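Phosphatidylglycerophosphatase B (Bacillus subtilis, PDB 6FMX) removes the terminal phosphate of phosphatidylglycerophosphate to give the membrane lipid phosphatidylglycerol, and also dephosphorylates undecaprenyl pyrophosphate. Local coordinates at residues P127-S141 / R184-G198. Numbering follows the deposited sequence.
Sequences PLVHESSFSFPSGHS and RVYLGVHFVTDVLGG. With WO4 (tungstate(VI)ion), chain G.
The guanidinium of Arg-184 lies flat on the ring of His-140, with centres 3.6 Å apart and planes at 3°. Val-189 CG2 sits over the opposite guanidinium face, offset toward its rim. The arginine chain bends at chi2 and chi3, which brings the edge of the guanidinium to the bound tungstate. There Arg-184 NH2 donates to O1 of the tungstate at 2.9 Å, and NE adds a weak bond to O4. NH1 is hydrogen-bonded to Thr-69. If an alanine stood here, the His-140 ring would probably lose its stacking partner and the tungstate one of the positive groups gathered round it.

His-190 turns its ring edge to the anion, and His-190 NE2 binds tungsten at 2.6 Å. Ser-138 covers one face of this ring, its CB 3.4 Å from the centroid in a CH-pi contact. A chi1 of 162° swings OG of the same serine away from its own N, to where it donates to O4 of the tungstate. At the other end of the His-190 ring, ND1 gives Ser-135 O a weak bond. Ser-135 OG donates to Asp-194 OD2 over a very short 2.5 Å, while Asp-194 OD1 forms a salt bridge with Arg-120. Asp-194 OD1 also lies in plane at the edge of the Phe-136 ring, 3.3 Å from Phe-136 CD2. The backbone joins in: Ser-138 N reaches Asp-194 O at 2.9 Å, and Leu-128 N reaches Leu-187 O.

At the start of helix 139-158, the amides of Gly-139 and His-140 donate to tungstate O2 and O4. Lys-115 and Arg-122 also bind it. This is the PAP2 phosphatase active site, where motifs II and III meet, with His-190 the inferred nucleophile, His-140 the inferred proton donor and Asp-194 the residue inferred to stabilise His-190 for attack.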
loop_
_atom_site.group_PDB
_atom_site.type_symbol
_atom_site.label_atom_id
_atom_site.label_comp_id
_atom_site.label_asym_id
_atom_site.label_seq_id
_atom_site.Cartn_x
_atom_site.Cartn_y
_atom_site.Cartn_z
ATOM N N PRO A 127 -16.798 -6.241 -10.794
ATOM C CA PRO A 127 -16.269 -5.123 -10.007
ATOM C C PRO A 127 -17.384 -4.452 -9.224
ATOM O O PRO A 127 -18.511 -4.325 -9.707
ATOM C CB PRO A 127 -15.691 -4.183 -11.068
ATOM C CG PRO A 127 -16.564 -4.435 -12.272
ATOM C CD PRO A 127 -16.933 -5.895 -12.222
ATOM N N LEU A 128 -17.068 -4.025 -8.003
ATOM C CA LEU A 128 -18.011 -3.248 -7.215
ATOM C C LEU A 128 -17.635 -1.777 -7.145
ATOM O O LEU A 128 -18.412 -0.972 -6.622
ATOM C CB LEU A 128 -18.114 -3.816 -5.797
ATOM C CG LEU A 128 -18.849 -5.153 -5.718
ATOM C CD1 LEU A 128 -18.689 -5.766 -4.330
ATOM C CD2 LEU A 128 -20.331 -4.969 -6.097
ATOM N N VAL A 129 -16.465 -1.405 -7.654
ATOM C CA VAL A 129 -16.031 -0.017 -7.673
ATOM C C VAL A 129 -15.458 0.291 -9.047
ATOM O O VAL A 129 -15.097 -0.602 -9.820
ATOM C CB VAL A 129 -14.994 0.304 -6.568
ATOM C CG1 VAL A 129 -15.672 0.351 -5.201
ATOM C CG2 VAL A 129 -13.847 -0.689 -6.574
ATOM N N HIS A 130 -15.388 1.582 -9.346
ATOM C CA HIS A 130 -14.908 2.052 -10.633
ATOM C C HIS A 130 -13.384 2.084 -10.661
ATOM O O HIS A 130 -12.726 2.313 -9.643
ATOM C CB HIS A 130 -15.469 3.445 -10.926
ATOM C CG HIS A 130 -14.620 4.263 -11.847
ATOM N ND1 HIS A 130 -14.811 4.280 -13.212
ATOM C CD2 HIS A 130 -13.581 5.099 -11.602
ATOM C CE1 HIS A 130 -13.923 5.083 -13.769
ATOM N NE2 HIS A 130 -13.164 5.591 -12.815
ATOM N N GLU A 131 -12.828 1.844 -11.844
ATOM C CA GLU A 131 -11.397 1.974 -12.076
ATOM C C GLU A 131 -11.187 2.459 -13.503
ATOM O O GLU A 131 -12.003 2.190 -14.387
ATOM C CB GLU A 131 -10.658 0.647 -11.840
ATOM C CG GLU A 131 -11.276 -0.558 -12.556
ATOM C CD GLU A 131 -10.917 -0.602 -14.027
ATOM O OE1 GLU A 131 -11.653 -1.233 -14.821
ATOM O OE2 GLU A 131 -9.880 0.003 -14.389
ATOM N N SER A 132 -10.089 3.176 -13.726
ATOM C CA SER A 132 -9.788 3.725 -15.045
ATOM C C SER A 132 -8.314 3.553 -15.387
ATOM O O SER A 132 -7.677 4.465 -15.921
ATOM C CB SER A 132 -10.182 5.197 -15.127
ATOM O OG SER A 132 -9.270 5.995 -14.394
ATOM N N SER A 133 -7.754 2.376 -15.107
ATOM C CA SER A 133 -6.338 2.138 -15.355
ATOM C C SER A 133 -6.077 0.639 -15.408
ATOM O O SER A 133 -6.960 -0.180 -15.139
ATOM C CB SER A 133 -5.469 2.794 -14.281
ATOM O OG SER A 133 -5.567 2.077 -13.065
ATOM N N PHE A 134 -4.837 0.295 -15.749
ATOM C CA PHE A 134 -4.430 -1.099 -15.794
ATOM C C PHE A 134 -4.324 -1.664 -14.379
ATOM O O PHE A 134 -4.392 -0.941 -13.381
ATOM C CB PHE A 134 -3.117 -1.246 -16.565
ATOM C CG PHE A 134 -3.279 -1.050 -18.045
ATOM C CD1 PHE A 134 -4.090 -1.894 -18.772
ATOM C CD2 PHE A 134 -2.653 -0.004 -18.700
ATOM C CE1 PHE A 134 -4.269 -1.711 -20.139
ATOM C CE2 PHE A 134 -2.820 0.184 -20.060
ATOM C CZ PHE A 134 -3.631 -0.668 -20.781
ATOM N N SER A 135 -4.161 -2.986 -14.304
ATOM C CA SER A 135 -4.403 -3.715 -13.062
ATOM C C SER A 135 -3.159 -3.885 -12.194
ATOM O O SER A 135 -3.275 -3.933 -10.966
ATOM C CB SER A 135 -4.985 -5.094 -13.381
ATOM O OG SER A 135 -5.732 -5.585 -12.294
ATOM N N PHE A 136 -1.967 -3.986 -12.788
ATOM C CA PHE A 136 -0.770 -4.408 -12.061
ATOM C C PHE A 136 0.301 -3.317 -12.076
ATOM O O PHE A 136 0.686 -2.856 -13.159
ATOM C CB PHE A 136 -0.189 -5.708 -12.680
ATOM C CG PHE A 136 0.994 -6.281 -11.920
ATOM C CD1 PHE A 136 2.285 -5.860 -12.199
ATOM C CD2 PHE A 136 0.812 -7.248 -10.941
ATOM C CE1 PHE A 136 3.374 -6.379 -11.502
ATOM C CE2 PHE A 136 1.902 -7.784 -10.244
ATOM C CZ PHE A 136 3.178 -7.347 -10.529
ATOM N N PRO A 137 0.841 -2.913 -10.913
ATOM C CA PRO A 137 0.485 -3.338 -9.550
ATOM C C PRO A 137 -0.668 -2.512 -8.979
ATOM O O PRO A 137 -0.921 -1.424 -9.498
ATOM C CB PRO A 137 1.772 -3.095 -8.752
ATOM C CG PRO A 137 2.481 -1.999 -9.498
ATOM C CD PRO A 137 2.053 -2.074 -10.943
ATOM N N SER A 138 -1.339 -3.006 -7.932
ATOM C CA SER A 138 -2.489 -2.300 -7.371
ATOM C C SER A 138 -2.050 -1.027 -6.663
ATOM O O SER A 138 -1.222 -1.068 -5.751
ATOM C CB SER A 138 -3.248 -3.204 -6.395
ATOM O OG SER A 138 -4.097 -2.431 -5.556
ATOM N N GLY A 139 -2.619 0.107 -7.072
ATOM C CA GLY A 139 -2.228 1.368 -6.468
ATOM C C GLY A 139 -2.697 1.515 -5.029
ATOM O O GLY A 139 -1.966 2.041 -4.192
ATOM N N HIS A 140 -3.922 1.059 -4.727
ATOM C CA HIS A 140 -4.396 1.139 -3.343
ATOM C C HIS A 140 -3.502 0.328 -2.415
ATOM O O HIS A 140 -3.181 0.766 -1.303
ATOM C CB HIS A 140 -5.846 0.651 -3.232
ATOM C CG HIS A 140 -6.883 1.688 -3.554
ATOM N ND1 HIS A 140 -6.959 2.325 -4.776
ATOM C CD2 HIS A 140 -7.930 2.150 -2.828
ATOM C CE1 HIS A 140 -7.990 3.150 -4.778
ATOM N NE2 HIS A 140 -8.600 3.061 -3.610
ATOM N N SER A 141 -3.093 -0.865 -2.853
ATOM C CA SER A 141 -2.236 -1.703 -2.028
ATOM C C SER A 141 -0.847 -1.107 -1.899
ATOM O O SER A 141 -0.230 -1.140 -0.830
ATOM C CB SER A 141 -2.169 -3.112 -2.622
ATOM O OG SER A 141 -3.475 -3.578 -2.935
ATOM N N ARG A 184 -9.418 -4.828 -2.313
ATOM C CA ARG A 184 -9.316 -4.738 -3.769
ATOM C C ARG A 184 -9.662 -6.061 -4.435
ATOM O O ARG A 184 -10.234 -6.074 -5.532
ATOM C CB ARG A 184 -7.912 -4.296 -4.202
ATOM C CG ARG A 184 -7.360 -3.092 -3.439
ATOM C CD ARG A 184 -8.336 -1.921 -3.516
ATOM N NE ARG A 184 -8.396 -1.329 -4.848
ATOM C CZ ARG A 184 -9.311 -0.441 -5.227
ATOM N NH1 ARG A 184 -10.255 -0.048 -4.380
ATOM N NH2 ARG A 184 -9.288 0.052 -6.456
ATOM N N VAL A 185 -9.321 -7.181 -3.799
ATOM C CA VAL A 185 -9.695 -8.474 -4.357
ATOM C C VAL A 185 -11.176 -8.741 -4.119
ATOM O O VAL A 185 -11.897 -9.171 -5.026
ATOM C CB VAL A 185 -8.816 -9.592 -3.772
ATOM C CG1 VAL A 185 -9.214 -10.922 -4.372
ATOM C CG2 VAL A 185 -7.321 -9.295 -4.036
ATOM N N TYR A 186 -11.653 -8.467 -2.902
ATOM C CA TYR A 186 -13.076 -8.594 -2.584
ATOM C C TYR A 186 -13.945 -7.804 -3.559
ATOM O O TYR A 186 -14.971 -8.302 -4.043
ATOM C CB TYR A 186 -13.334 -8.118 -1.146
ATOM C CG TYR A 186 -14.796 -8.185 -0.733
ATOM C CD1 TYR A 186 -15.695 -7.200 -1.118
ATOM C CD2 TYR A 186 -15.268 -9.225 0.057
ATOM C CE1 TYR A 186 -17.029 -7.261 -0.759
ATOM C CE2 TYR A 186 -16.610 -9.287 0.438
ATOM C CZ TYR A 186 -17.479 -8.299 0.021
ATOM O OH TYR A 186 -18.811 -8.343 0.370
ATOM N N LEU A 187 -13.587 -6.548 -3.808
ATOM C CA LEU A 187 -14.390 -5.670 -4.649
ATOM C C LEU A 187 -14.212 -5.945 -6.138
ATOM O O LEU A 187 -14.799 -5.231 -6.959
ATOM C CB LEU A 187 -14.064 -4.204 -4.344
ATOM C CG LEU A 187 -14.408 -3.732 -2.929
ATOM C CD1 LEU A 187 -13.765 -2.389 -2.620
ATOM C CD2 LEU A 187 -15.933 -3.664 -2.744
ATOM N N GLY A 188 -13.410 -6.942 -6.498
ATOM C CA GLY A 188 -13.323 -7.377 -7.878
ATOM C C GLY A 188 -12.657 -6.417 -8.840
ATOM O O GLY A 188 -12.990 -6.417 -10.032
ATOM N N VAL A 189 -11.698 -5.616 -8.372
ATOM C CA VAL A 189 -10.986 -4.689 -9.246
ATOM C C VAL A 189 -9.490 -4.962 -9.312
ATOM O O VAL A 189 -8.808 -4.382 -10.167
ATOM C CB VAL A 189 -11.247 -3.220 -8.850
ATOM C CG1 VAL A 189 -12.676 -2.840 -9.212
ATOM C CG2 VAL A 189 -11.001 -3.008 -7.375
ATOM N N HIS A 190 -8.965 -5.833 -8.461
ATOM C CA HIS A 190 -7.588 -6.264 -8.589
ATOM C C HIS A 190 -7.535 -7.769 -8.408
ATOM O O HIS A 190 -8.364 -8.360 -7.702
ATOM C CB HIS A 190 -6.668 -5.584 -7.570
ATOM C CG HIS A 190 -6.369 -4.147 -7.880
ATOM N ND1 HIS A 190 -5.645 -3.758 -8.985
ATOM C CD2 HIS A 190 -6.663 -3.011 -7.208
ATOM C CE1 HIS A 190 -5.533 -2.443 -9.000
ATOM N NE2 HIS A 190 -6.124 -1.965 -7.921
ATOM N N PHE A 191 -6.545 -8.374 -9.050
ATOM C CA PHE A 191 -6.162 -9.737 -8.744
ATOM C C PHE A 191 -5.278 -9.751 -7.502
ATOM O O PHE A 191 -4.631 -8.758 -7.160
ATOM C CB PHE A 191 -5.387 -10.366 -9.901
ATOM C CG PHE A 191 -6.180 -10.514 -11.170
ATOM C CD1 PHE A 191 -7.168 -11.480 -11.277
ATOM C CD2 PHE A 191 -5.907 -9.716 -12.270
ATOM C CE1 PHE A 191 -7.880 -11.635 -12.458
ATOM C CE2 PHE A 191 -6.618 -9.872 -13.455
ATOM C CZ PHE A 191 -7.599 -10.832 -13.545
ATOM N N VAL A 192 -5.227 -10.911 -6.847
ATOM C CA VAL A 192 -4.355 -11.066 -5.687
ATOM C C VAL A 192 -2.921 -10.684 -6.042
ATOM O O VAL A 192 -2.237 -9.999 -5.272
ATOM C CB VAL A 192 -4.448 -12.505 -5.144
ATOM C CG1 VAL A 192 -3.187 -12.883 -4.356
ATOM C CG2 VAL A 192 -5.671 -12.642 -4.271
ATOM N N THR A 193 -2.445 -11.099 -7.217
ATOM C CA THR A 193 -1.059 -10.788 -7.561
ATOM C C THR A 193 -0.842 -9.296 -7.775
ATOM O O THR A 193 0.260 -8.795 -7.509
ATOM C CB THR A 193 -0.621 -11.571 -8.800
ATOM O OG1 THR A 193 -1.595 -11.406 -9.839
ATOM C CG2 THR A 193 -0.465 -13.045 -8.461
ATOM N N ASP A 194 -1.852 -8.569 -8.275
ATOM C CA ASP A 194 -1.749 -7.112 -8.304
ATOM C C ASP A 194 -1.527 -6.561 -6.904
ATOM O O ASP A 194 -0.761 -5.608 -6.712
ATOM C CB ASP A 194 -3.009 -6.459 -8.883
ATOM C CG ASP A 194 -3.371 -6.956 -10.255
ATOM O OD1 ASP A 194 -2.462 -7.310 -11.038
ATOM O OD2 ASP A 194 -4.588 -6.940 -10.552
ATOM N N VAL A 195 -2.229 -7.131 -5.922
ATOM C CA VAL A 195 -2.140 -6.654 -4.546
ATOM C C VAL A 195 -0.766 -6.965 -3.964
ATOM O O VAL A 195 -0.121 -6.102 -3.352
ATOM C CB VAL A 195 -3.267 -7.271 -3.702
ATOM C CG1 VAL A 195 -3.016 -7.037 -2.214
ATOM C CG2 VAL A 195 -4.617 -6.684 -4.130
ATOM N N LEU A 196 -0.308 -8.211 -4.127
ATOM C CA LEU A 196 1.009 -8.588 -3.623
ATOM C C LEU A 196 2.108 -7.768 -4.291
ATOM O O LEU A 196 3.071 -7.362 -3.632
ATOM C CB LEU A 196 1.250 -10.086 -3.830
ATOM C CG LEU A 196 0.350 -11.099 -3.123
ATOM C CD1 LEU A 196 0.705 -12.511 -3.551
ATOM C CD2 LEU A 196 0.462 -10.970 -1.629
ATOM N N GLY A 197 1.982 -7.514 -5.597
ATOM C CA GLY A 197 2.952 -6.666 -6.274
ATOM C C GLY A 197 3.006 -5.266 -5.697
ATOM O O GLY A 197 4.087 -4.709 -5.493
ATOM N N GLY A 198 1.838 -4.676 -5.425
ATOM C CA GLY A 198 1.812 -3.352 -4.828
ATOM C C GLY A 198 2.291 -3.356 -3.391
ATOM O O GLY A 198 3.008 -2.443 -2.966
HETATM W W WO4 G . -6.040 0.608 -8.076
HETATM O O1 WO4 G . -7.813 0.027 -8.897
HETATM O O2 WO4 G . -4.485 0.172 -9.305
HETATM O O3 WO4 G . -6.035 2.637 -7.896
HETATM O O4 WO4 G . -5.808 -0.400 -6.356
HETATM O O HOH W 1 -11.110 2.463 -7.339
#